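Local structure of YkuI protein (Bacillus subtilis, 2BAS) at residues R335-D340 against F416-Y421; F321-A326 against G348-Q353; G387-L392 against R403-P408. The protein binds the second messenger cyclic di-GMP and, as a protein with an EAL domain, probably hydrolyses it as a phosphodiesterase. All blocks are in the same frame, centred on the assembly; numbering follows the deposited sequence.

Contact 1. Residues R335-D340 against F416-Y421; sequences RIYMCD and FIDLPY
Tyr337 and Phe416 pair across two antiparallel central strands of the C-terminal sheet, with both side chains on the face that also carries Arg335 and Asp418. Phe416 N gives a hydrogen bond to Tyr337 O (2.8 Å), and Tyr337 N answers to Phe416 O. The rings are nearly parallel, with planes 18° apart, but slid so far that they barely overlap; instead Phe416 CB sits over the Tyr337 ring, 3.6 Å from CZ. Tyr337 CG stands between the backbone N and the carbonyl carbon (chi1 63°), which swings the ring along the sheet toward Phe416. At its rim, Tyr337 OH shares a water with Asp418 OD1, 3.0 Å from the hydroxyl. Were Tyr337 replaced by an alanine, Phe416 CB would probably lose the ring beneath it and the water one of its anchors.

Arg335 can be followed outward. Its CB lies 4.0 Å from Asp418 CB, its CG packs against Val350 O of the strand on the other side, and CD passes 3.7 Å from Asp418 OD2. The chain bends at chi3 (-78°), so that NH2 returns to the same oxygen at 2.7 Å, a salt bridge in the guanidinium plane that uses the anti lone pair of OD2. Glu397 and Asp395 bind the guanidinium too, so a buried arginine suits this acidic surrounding. Cys339 SG touches Phe416 CE1 obliquely at 3.8 Å, a small sulfur fitting beside the ring.

On the other face, Ile336 CG1 and Ile417 CG2 supply branched apolar bulk, well suited to a strand. Ile336 reaches Ala326 of helix 318-328 there, while strands 349-353 and 401-409 flank the pair and continue the sheet.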
loop_
_atom_site.group_PDB
_atom_site.type_symbol
_atom_site.label_atom_id
_atom_site.label_comp_id
_atom_site.label_asym_id
_atom_site.label_seq_id
_atom_site.Cartn_x
_atom_site.Cartn_y
_atom_site.Cartn_z
ATOM N N ARG A 335 -11.878 0.398 -25.029
ATOM C CA ARG A 335 -13.022 1.063 -24.382
ATOM C C ARG A 335 -12.869 2.571 -24.449
ATOM O O ARG A 335 -11.770 3.101 -24.215
ATOM C CB ARG A 335 -13.195 0.619 -22.935
ATOM C CG ARG A 335 -14.581 0.882 -22.401
ATOM C CD ARG A 335 -14.659 0.734 -20.902
ATOM N NE ARG A 335 -14.710 -0.657 -20.457
ATOM C CZ ARG A 335 -13.686 -1.315 -19.918
ATOM N NH1 ARG A 335 -13.846 -2.570 -19.517
ATOM N NH2 ARG A 335 -12.509 -0.717 -19.766
ATOM N N ILE A 336 -13.964 3.245 -24.810
ATOM C CA ILE A 336 -14.035 4.716 -24.852
ATOM C C ILE A 336 -15.371 5.205 -24.268
ATOM O O ILE A 336 -16.420 4.620 -24.558
ATOM C CB ILE A 336 -13.841 5.260 -26.293
ATOM C CG1 ILE A 336 -12.556 4.689 -26.896
ATOM C CG2 ILE A 336 -13.795 6.803 -26.318
ATOM C CD1 ILE A 336 -12.259 5.141 -28.318
ATOM N N TYR A 337 -15.314 6.267 -23.450
ATOM C CA TYR A 337 -16.489 6.902 -22.831
ATOM C C TYR A 337 -16.151 8.329 -22.360
ATOM O O TYR A 337 -14.970 8.675 -22.238
ATOM C CB TYR A 337 -17.015 6.060 -21.649
ATOM C CG TYR A 337 -16.042 5.909 -20.488
ATOM C CD1 TYR A 337 -16.146 6.697 -19.340
ATOM C CD2 TYR A 337 -15.015 4.990 -20.552
ATOM C CE1 TYR A 337 -15.230 6.549 -18.281
ATOM C CE2 TYR A 337 -14.109 4.838 -19.527
ATOM C CZ TYR A 337 -14.211 5.606 -18.393
ATOM O OH TYR A 337 -13.272 5.402 -17.401
HETATM N N MSE A 338 -17.187 9.133 -22.077
HETATM C CA MSE A 338 -17.052 10.527 -21.620
HETATM C C MSE A 338 -17.759 10.810 -20.294
HETATM O O MSE A 338 -18.834 10.263 -20.038
HETATM C CB MSE A 338 -17.628 11.489 -22.666
HETATM C CG MSE A 338 -16.708 11.856 -23.810
HETATM SE SE MSE A 338 -17.687 12.623 -25.348
HETATM C CE MSE A 338 -18.671 14.170 -24.480
ATOM N N CYS A 339 -17.183 11.704 -19.485
ATOM C CA CYS A 339 -17.756 12.104 -18.191
ATOM C C CYS A 339 -17.709 13.622 -17.995
ATOM O O CYS A 339 -16.887 14.292 -18.627
ATOM C CB CYS A 339 -16.959 11.477 -17.039
ATOM S SG CYS A 339 -16.853 9.680 -16.989
ATOM N N ASP A 340 -18.544 14.145 -17.087
ATOM C CA ASP A 340 -18.560 15.587 -16.736
ATOM C C ASP A 340 -17.666 15.914 -15.514
ATOM O O ASP A 340 -17.032 15.010 -14.970
ATOM C CB ASP A 340 -19.998 16.136 -16.575
ATOM C CG ASP A 340 -20.701 15.673 -15.284
ATOM O OD1 ASP A 340 -20.079 14.980 -14.440
ATOM O OD2 ASP A 340 -21.901 16.021 -15.109
ATOM N N PHE A 416 -12.247 9.416 -22.032
ATOM C CA PHE A 416 -11.413 8.370 -21.492
ATOM C C PHE A 416 -11.264 7.273 -22.525
ATOM O O PHE A 416 -12.257 6.809 -23.112
ATOM C CB PHE A 416 -11.993 7.867 -20.180
ATOM C CG PHE A 416 -12.125 8.940 -19.147
ATOM C CD1 PHE A 416 -13.284 9.713 -19.069
ATOM C CD2 PHE A 416 -11.078 9.210 -18.280
ATOM C CE1 PHE A 416 -13.404 10.727 -18.145
ATOM C CE2 PHE A 416 -11.183 10.213 -17.347
ATOM C CZ PHE A 416 -12.345 10.973 -17.270
ATOM N N ILE A 417 -10.008 6.918 -22.790
ATOM C CA ILE A 417 -9.659 5.888 -23.757
ATOM C C ILE A 417 -8.788 4.848 -23.061
ATOM O O ILE A 417 -7.672 5.155 -22.652
ATOM C CB ILE A 417 -8.870 6.475 -24.918
ATOM C CG1 ILE A 417 -9.669 7.581 -25.617
ATOM C CG2 ILE A 417 -8.495 5.393 -25.880
ATOM C CD1 ILE A 417 -8.831 8.429 -26.569
ATOM N N ASP A 418 -9.304 3.631 -22.913
ATOM C CA ASP A 418 -8.554 2.540 -22.277
ATOM C C ASP A 418 -7.741 1.817 -23.332
ATOM O O ASP A 418 -8.262 1.503 -24.397
ATOM C CB ASP A 418 -9.506 1.566 -21.564
ATOM C CG ASP A 418 -10.227 2.205 -20.364
ATOM O OD1 ASP A 418 -9.762 3.261 -19.858
ATOM O OD2 ASP A 418 -11.262 1.646 -19.925
ATOM N N LEU A 419 -6.469 1.555 -23.056
ATOM C CA LEU A 419 -5.618 0.870 -24.043
ATOM C C LEU A 419 -5.437 -0.604 -23.670
ATOM O O LEU A 419 -5.189 -0.924 -22.509
ATOM C CB LEU A 419 -4.238 1.541 -24.180
ATOM C CG LEU A 419 -3.991 3.050 -24.119
ATOM C CD1 LEU A 419 -2.737 3.361 -24.899
ATOM C CD2 LEU A 419 -5.121 3.887 -24.655
ATOM N N PRO A 420 -5.541 -1.511 -24.658
ATOM C CA PRO A 420 -5.421 -2.930 -24.335
ATOM C C PRO A 420 -3.978 -3.296 -24.063
ATOM O O PRO A 420 -3.079 -2.578 -24.496
ATOM C CB PRO A 420 -5.917 -3.617 -25.609
ATOM C CG PRO A 420 -5.617 -2.656 -26.713
ATOM C CD PRO A 420 -5.738 -1.278 -26.103
ATOM N N TYR A 421 -3.756 -4.389 -23.341
ATOM C CA TYR A 421 -2.399 -4.913 -23.121
ATOM C C TYR A 421 -1.707 -5.258 -24.444
ATOM O O TYR A 421 -0.486 -5.133 -24.556
ATOM C CB TYR A 421 -2.435 -6.160 -22.204
ATOM C CG TYR A 421 -1.075 -6.715 -21.786
ATOM C CD1 TYR A 421 -0.517 -7.785 -22.452
ATOM C CD2 TYR A 421 -0.371 -6.171 -20.713
ATOM C CE1 TYR A 421 0.724 -8.298 -22.073
ATOM C CE2 TYR A 421 0.863 -6.677 -20.319
ATOM C CZ TYR A 421 1.404 -7.731 -20.990
ATOM O OH TYR A 421 2.642 -8.246 -20.594
HETATM O O HOH W 1 -10.579 4.066 -17.582
#

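Contact 2. Residues F321-A326 against G348-Q353; sequences FIKKLA and GNVFKQ
This is an apolar helix-on-sheet contact: Ile322, Lys323 and Ala326 of helix 318-328 pack against Val350 of strand 349-353, with the helix lying over one face of the C-terminal sheet. The helix and strand segments run in nearly the same direction, 23° apart, with their axes 8.6 Å from each other at closest approach. Val350 points its two methyls into the helix surface. CG1 meets Ile322 CG1 at 3.8 Å and Lys323 CG beside it, whereas CG2 lies 3.7 Å from Ala326 CB, one helical turn on. Valine suits the place because each branch finds its own neighbour, and alanine because its small CB lets the strand come close. A chi1 of 61° tucks Ile322 CG1 in over its own backbone and sends CD1 on to the strand, 3.5 Å from Gly348 O. Lys323 lends only the apolar start of its chain; its extended remainder leads away, and the ammonium pairs with Asp320 and sits by Tyr359. Asp319 of the same helix accepts a hydrogen bond from Gly348 N. A helix laid over an antiparallel sheet with strands in the order 3-2-1-6-5-4 is consistent with a PAS-like fold.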
loop_
_atom_site.group_PDB
_atom_site.type_symbol
_atom_site.label_atom_id
_atom_site.label_comp_id
_atom_site.label_asym_id
_atom_site.label_seq_id
_atom_site.Cartn_x
_atom_site.Cartn_y
_atom_site.Cartn_z
ATOM N N PHE A 321 -20.459 10.287 -31.550
ATOM C CA PHE A 321 -19.066 10.735 -31.670
ATOM C C PHE A 321 -18.033 9.683 -31.233
ATOM O O PHE A 321 -17.022 9.489 -31.916
ATOM C CB PHE A 321 -18.842 12.077 -30.942
ATOM C CG PHE A 321 -17.398 12.357 -30.595
ATOM C CD1 PHE A 321 -16.471 12.688 -31.584
ATOM C CD2 PHE A 321 -16.967 12.291 -29.269
ATOM C CE1 PHE A 321 -15.125 12.936 -31.255
ATOM C CE2 PHE A 321 -15.619 12.544 -28.925
ATOM C CZ PHE A 321 -14.704 12.866 -29.915
ATOM N N ILE A 322 -18.284 9.014 -30.108
ATOM C CA ILE A 322 -17.329 8.028 -29.590
ATOM C C ILE A 322 -17.288 6.750 -30.434
ATOM O O ILE A 322 -16.244 6.092 -30.521
ATOM C CB ILE A 322 -17.511 7.713 -28.073
ATOM C CG1 ILE A 322 -18.895 7.114 -27.769
ATOM C CG2 ILE A 322 -17.237 8.961 -27.224
ATOM C CD1 ILE A 322 -19.059 6.642 -26.319
ATOM N N LYS A 323 -18.415 6.413 -31.059
ATOM C CA LYS A 323 -18.484 5.250 -31.934
ATOM C C LYS A 323 -17.561 5.475 -33.119
ATOM O O LYS A 323 -16.877 4.551 -33.577
ATOM C CB LYS A 323 -19.914 5.017 -32.427
ATOM C CG LYS A 323 -20.935 4.708 -31.341
ATOM C CD LYS A 323 -22.306 4.597 -31.959
ATOM C CE LYS A 323 -23.386 4.547 -30.901
ATOM N NZ LYS A 323 -24.739 4.655 -31.539
ATOM N N LYS A 324 -17.549 6.716 -33.602
ATOM C CA LYS A 324 -16.692 7.119 -34.703
ATOM C C LYS A 324 -15.252 7.246 -34.217
ATOM O O LYS A 324 -14.329 6.832 -34.906
ATOM C CB LYS A 324 -17.169 8.434 -35.320
ATOM C CG LYS A 324 -18.532 8.378 -36.013
ATOM C CD LYS A 324 -18.822 9.712 -36.710
ATOM C CE LYS A 324 -20.244 9.815 -37.274
ATOM N NZ LYS A 324 -21.277 10.009 -36.215
ATOM N N LEU A 325 -15.047 7.811 -33.029
ATOM C CA LEU A 325 -13.690 7.877 -32.489
ATOM C C LEU A 325 -13.086 6.469 -32.360
ATOM O O LEU A 325 -11.947 6.242 -32.778
ATOM C CB LEU A 325 -13.643 8.631 -31.157
ATOM C CG LEU A 325 -12.235 8.916 -30.607
ATOM C CD1 LEU A 325 -11.428 9.811 -31.554
ATOM C CD2 LEU A 325 -12.289 9.520 -29.200
ATOM N N ALA A 326 -13.875 5.538 -31.821
ATOM C CA ALA A 326 -13.448 4.151 -31.620
ATOM C C ALA A 326 -12.863 3.548 -32.879
ATOM O O ALA A 326 -11.803 2.925 -32.833
ATOM C CB ALA A 326 -14.604 3.288 -31.125
ATOM N N GLY A 348 -22.964 6.204 -23.117
ATOM C CA GLY A 348 -22.774 4.783 -22.867
ATOM C C GLY A 348 -21.304 4.491 -23.134
ATOM O O GLY A 348 -20.514 5.421 -23.348
ATOM N N ASN A 349 -20.925 3.212 -23.116
ATOM C CA ASN A 349 -19.569 2.818 -23.473
ATOM C C ASN A 349 -19.555 2.295 -24.892
ATOM O O ASN A 349 -20.567 1.757 -25.363
ATOM C CB ASN A 349 -19.069 1.674 -22.582
ATOM C CG ASN A 349 -18.547 2.138 -21.244
ATOM O OD1 ASN A 349 -18.446 3.329 -20.975
ATOM N ND2 ASN A 349 -18.214 1.188 -20.392
ATOM N N VAL A 350 -18.421 2.458 -25.576
ATOM C CA VAL A 350 -18.154 1.657 -26.771
ATOM C C VAL A 350 -17.031 0.729 -26.348
ATOM O O VAL A 350 -16.108 1.153 -25.642
ATOM C CB VAL A 350 -17.872 2.468 -28.081
ATOM C CG1 VAL A 350 -19.056 3.363 -28.400
ATOM C CG2 VAL A 350 -16.598 3.293 -28.005
ATOM N N PHE A 351 -17.141 -0.539 -26.735
ATOM C CA PHE A 351 -16.283 -1.581 -26.193
ATOM C C PHE A 351 -15.877 -2.526 -27.303
ATOM O O PHE A 351 -16.711 -2.933 -28.112
ATOM C CB PHE A 351 -17.044 -2.313 -25.076
ATOM C CG PHE A 351 -16.293 -3.448 -24.441
ATOM C CD1 PHE A 351 -15.356 -3.209 -23.444
ATOM C CD2 PHE A 351 -16.552 -4.762 -24.811
ATOM C CE1 PHE A 351 -14.666 -4.262 -22.830
ATOM C CE2 PHE A 351 -15.863 -5.827 -24.207
ATOM C CZ PHE A 351 -14.918 -5.570 -23.209
ATOM N N LYS A 352 -14.586 -2.841 -27.359
ATOM C CA LYS A 352 -14.048 -3.739 -28.380
ATOM C C LYS A 352 -13.892 -5.157 -27.830
ATOM O O LYS A 352 -12.994 -5.436 -27.024
ATOM C CB LYS A 352 -12.723 -3.206 -28.934
ATOM C CG LYS A 352 -12.194 -3.968 -30.132
ATOM C CD LYS A 352 -10.979 -3.299 -30.765
ATOM C CE LYS A 352 -10.740 -3.900 -32.147
ATOM N NZ LYS A 352 -9.440 -3.523 -32.778
ATOM N N GLN A 353 -14.782 -6.040 -28.273
ATOM C CA GLN A 353 -14.818 -7.416 -27.816
ATOM C C GLN A 353 -14.587 -8.321 -29.011
ATOM O O GLN A 353 -15.387 -8.342 -29.952
ATOM C CB GLN A 353 -16.180 -7.705 -27.180
ATOM C CG GLN A 353 -16.461 -9.171 -26.861
ATOM C CD GLN A 353 -17.955 -9.468 -26.812
ATOM O OE1 GLN A 353 -18.482 -10.151 -27.691
ATOM N NE2 GLN A 353 -18.649 -8.938 -25.801
#

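Contact 3. Residues G387-L392 against R403-P408; sequences GFFSDL and RTFSYP
Phe389 and Phe405 meet obliquely across a beta hairpin, strands 388-394 and 401-409, at one edge of the antiparallel sheet, with Phe389 CD1 at the edge of the Phe405 ring and the ring planes 81° apart. This is the close-packed part: Phe405 is buried, and both rings also meet Phe299 of the long helix 271-311, where flat hydrophobic side chains fill the seam between sheet and helix. Phe405 CG lies anti to its backbone N (chi1 -177°), which brings the ring's CE1 close to Phe388 N. On the opposite face packing is looser, Phe388 CE1 standing 4.4 Å from Ser406 CB, although helix 374-384 covers both side chains.

The chain at Ser390-Leu392 leans on Arg403, which is buried. Leu392 CG lies over one face of the guanidinium, 3.6 Å from NH1, while Arg403 NE gives an in-plane hydrogen bond to Ser390 O. On the looser, partly exposed side Asp391 turns away from the hairpin, its carboxylate bridging to Arg224 and Lys225 of the second subunit. A serine suits its place before Asp391 because its hydroxyl works both ways: Ser390 OG donates to Asp391 O and accepts from Thr404 N at 3.0 Å, an almost straight bond of 177°.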
loop_
_atom_site.group_PDB
_atom_site.type_symbol
_atom_site.label_atom_id
_atom_site.label_comp_id
_atom_site.label_asym_id
_atom_site.label_seq_id
_atom_site.Cartn_x
_atom_site.Cartn_y
_atom_site.Cartn_z
ATOM N N GLY A 387 -3.884 16.228 -22.139
ATOM C CA GLY A 387 -4.266 14.874 -21.748
ATOM C C GLY A 387 -3.051 14.142 -21.205
ATOM O O GLY A 387 -1.973 14.743 -21.127
ATOM N N PHE A 388 -3.212 12.860 -20.829
ATOM C CA PHE A 388 -2.100 12.040 -20.278
ATOM C C PHE A 388 -2.455 10.599 -19.899
ATOM O O PHE A 388 -3.615 10.282 -19.621
ATOM C CB PHE A 388 -1.469 12.715 -19.066
ATOM C CG PHE A 388 -2.456 13.072 -17.998
ATOM C CD1 PHE A 388 -2.967 12.097 -17.150
ATOM C CD2 PHE A 388 -2.874 14.392 -17.838
ATOM C CE1 PHE A 388 -3.885 12.427 -16.167
ATOM C CE2 PHE A 388 -3.783 14.735 -16.858
ATOM C CZ PHE A 388 -4.294 13.760 -16.019
ATOM N N PHE A 389 -1.424 9.746 -19.873
ATOM C CA PHE A 389 -1.553 8.337 -19.545
ATOM C C PHE A 389 -1.645 8.117 -18.054
ATOM O O PHE A 389 -0.892 8.710 -17.279
ATOM C CB PHE A 389 -0.298 7.555 -19.981
ATOM C CG PHE A 389 -0.225 7.229 -21.443
ATOM C CD1 PHE A 389 -1.363 7.126 -22.220
ATOM C CD2 PHE A 389 1.000 6.938 -22.021
ATOM C CE1 PHE A 389 -1.280 6.806 -23.573
ATOM C CE2 PHE A 389 1.093 6.603 -23.378
ATOM C CZ PHE A 389 -0.052 6.544 -24.155
ATOM N N SER A 390 -2.507 7.202 -17.645
ATOM C CA SER A 390 -2.463 6.725 -16.273
ATOM C C SER A 390 -1.270 5.787 -16.183
ATOM O O SER A 390 -0.642 5.470 -17.200
ATOM C CB SER A 390 -3.734 5.952 -15.939
ATOM O OG SER A 390 -3.720 4.667 -16.532
ATOM N N ASP A 391 -0.956 5.338 -14.975
ATOM C CA ASP A 391 0.018 4.268 -14.790
ATOM C C ASP A 391 -0.651 2.913 -15.051
ATOM O O ASP A 391 -1.850 2.864 -15.304
ATOM C CB ASP A 391 0.609 4.303 -13.377
ATOM C CG ASP A 391 -0.449 4.287 -12.296
ATOM O OD1 ASP A 391 -1.436 5.065 -12.387
ATOM O OD2 ASP A 391 -0.272 3.533 -11.328
ATOM N N LEU A 392 0.134 1.834 -15.024
ATOM C CA LEU A 392 -0.368 0.481 -15.224
ATOM C C LEU A 392 -1.261 0.062 -14.080
ATOM O O LEU A 392 -0.846 0.065 -12.910
ATOM C CB LEU A 392 0.785 -0.514 -15.310
ATOM C CG LEU A 392 1.664 -0.404 -16.555
ATOM C CD1 LEU A 392 3.053 -1.018 -16.306
ATOM C CD2 LEU A 392 0.960 -0.998 -17.781
ATOM N N ARG A 403 -3.650 0.699 -19.519
ATOM C CA ARG A 403 -3.447 2.113 -19.217
ATOM C C ARG A 403 -4.630 2.856 -19.815
ATOM O O ARG A 403 -5.142 2.455 -20.859
ATOM C CB ARG A 403 -2.136 2.631 -19.811
ATOM C CG ARG A 403 -0.886 2.377 -18.950
ATOM C CD ARG A 403 0.391 2.915 -19.636
ATOM N NE ARG A 403 1.350 3.488 -18.686
ATOM C CZ ARG A 403 2.549 2.983 -18.427
ATOM N NH1 ARG A 403 2.951 1.890 -19.033
ATOM N NH2 ARG A 403 3.355 3.573 -17.564
ATOM N N THR A 404 -5.073 3.907 -19.138
ATOM C CA THR A 404 -6.179 4.766 -19.578
ATOM C C THR A 404 -5.576 6.099 -19.976
ATOM O O THR A 404 -4.692 6.603 -19.280
ATOM C CB THR A 404 -7.178 5.053 -18.424
ATOM O OG1 THR A 404 -7.787 3.837 -17.973
ATOM C CG2 THR A 404 -8.292 6.062 -18.851
ATOM N N PHE A 405 -6.055 6.669 -21.081
ATOM C CA PHE A 405 -5.645 8.002 -21.518
ATOM C C PHE A 405 -6.786 9.018 -21.345
ATOM O O PHE A 405 -7.866 8.812 -21.896
ATOM C CB PHE A 405 -5.177 7.980 -22.969
ATOM C CG PHE A 405 -4.676 9.300 -23.444
ATOM C CD1 PHE A 405 -3.350 9.674 -23.224
ATOM C CD2 PHE A 405 -5.532 10.197 -24.079
ATOM C CE1 PHE A 405 -2.882 10.908 -23.648
ATOM C CE2 PHE A 405 -5.063 11.445 -24.507
ATOM C CZ PHE A 405 -3.743 11.799 -24.288
ATOM N N SER A 406 -6.520 10.095 -20.597
ATOM C CA SER A 406 -7.496 11.152 -20.257
ATOM C C SER A 406 -7.293 12.407 -21.083
ATOM O O SER A 406 -6.204 12.966 -21.088
ATOM C CB SER A 406 -7.325 11.590 -18.804
ATOM O OG SER A 406 -7.435 10.496 -17.944
ATOM N N TYR A 407 -8.358 12.879 -21.718
ATOM C CA TYR A 407 -8.280 14.014 -22.617
ATOM C C TYR A 407 -9.348 15.056 -22.276
ATOM O O TYR A 407 -10.516 14.703 -22.127
ATOM C CB TYR A 407 -8.444 13.523 -24.054
ATOM C CG TYR A 407 -8.393 14.612 -25.086
ATOM C CD1 TYR A 407 -7.185 14.995 -25.657
ATOM C CD2 TYR A 407 -9.550 15.261 -25.508
ATOM C CE1 TYR A 407 -7.128 15.995 -26.611
ATOM C CE2 TYR A 407 -9.503 16.272 -26.483
ATOM C CZ TYR A 407 -8.293 16.629 -27.018
ATOM O OH TYR A 407 -8.221 17.622 -27.969
ATOM N N PRO A 408 -8.949 16.336 -22.118
ATOM C CA PRO A 408 -9.926 17.400 -21.888
ATOM C C PRO A 408 -10.520 17.951 -23.189
ATOM O O PRO A 408 -9.785 18.314 -24.105
ATOM C CB PRO A 408 -9.109 18.486 -21.166
ATOM C CG PRO A 408 -7.701 18.275 -21.594
ATOM C CD PRO A 408 -7.565 16.850 -22.108
#

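Overall arrangement
All three contacts involve the same antiparallel sheet; contacts 1 and 3 join its strands, whereas contact 2 lays a helix on it. Contact 1 lies at the centre and is wholly buried, enclosing a salt bridge between Arg335 and Asp418 beside its aromatic pair. Contact 2, also buried and about 9 Å away between centres, uses strand 349-353, the neighbour of contact 1's strand 335-340; its chemistry is mainly apolar, with no hydrogen bond between the segments. Contact 3 continues from contact 1 on the other flank through adjacent strands 401-409 and 413-419; at the sheet's edge, it is only partly buried, combines backbone, serine and arginine bonds with a phenylalanine pair, and meets the second subunit. Contacts 2 and 3 do not touch.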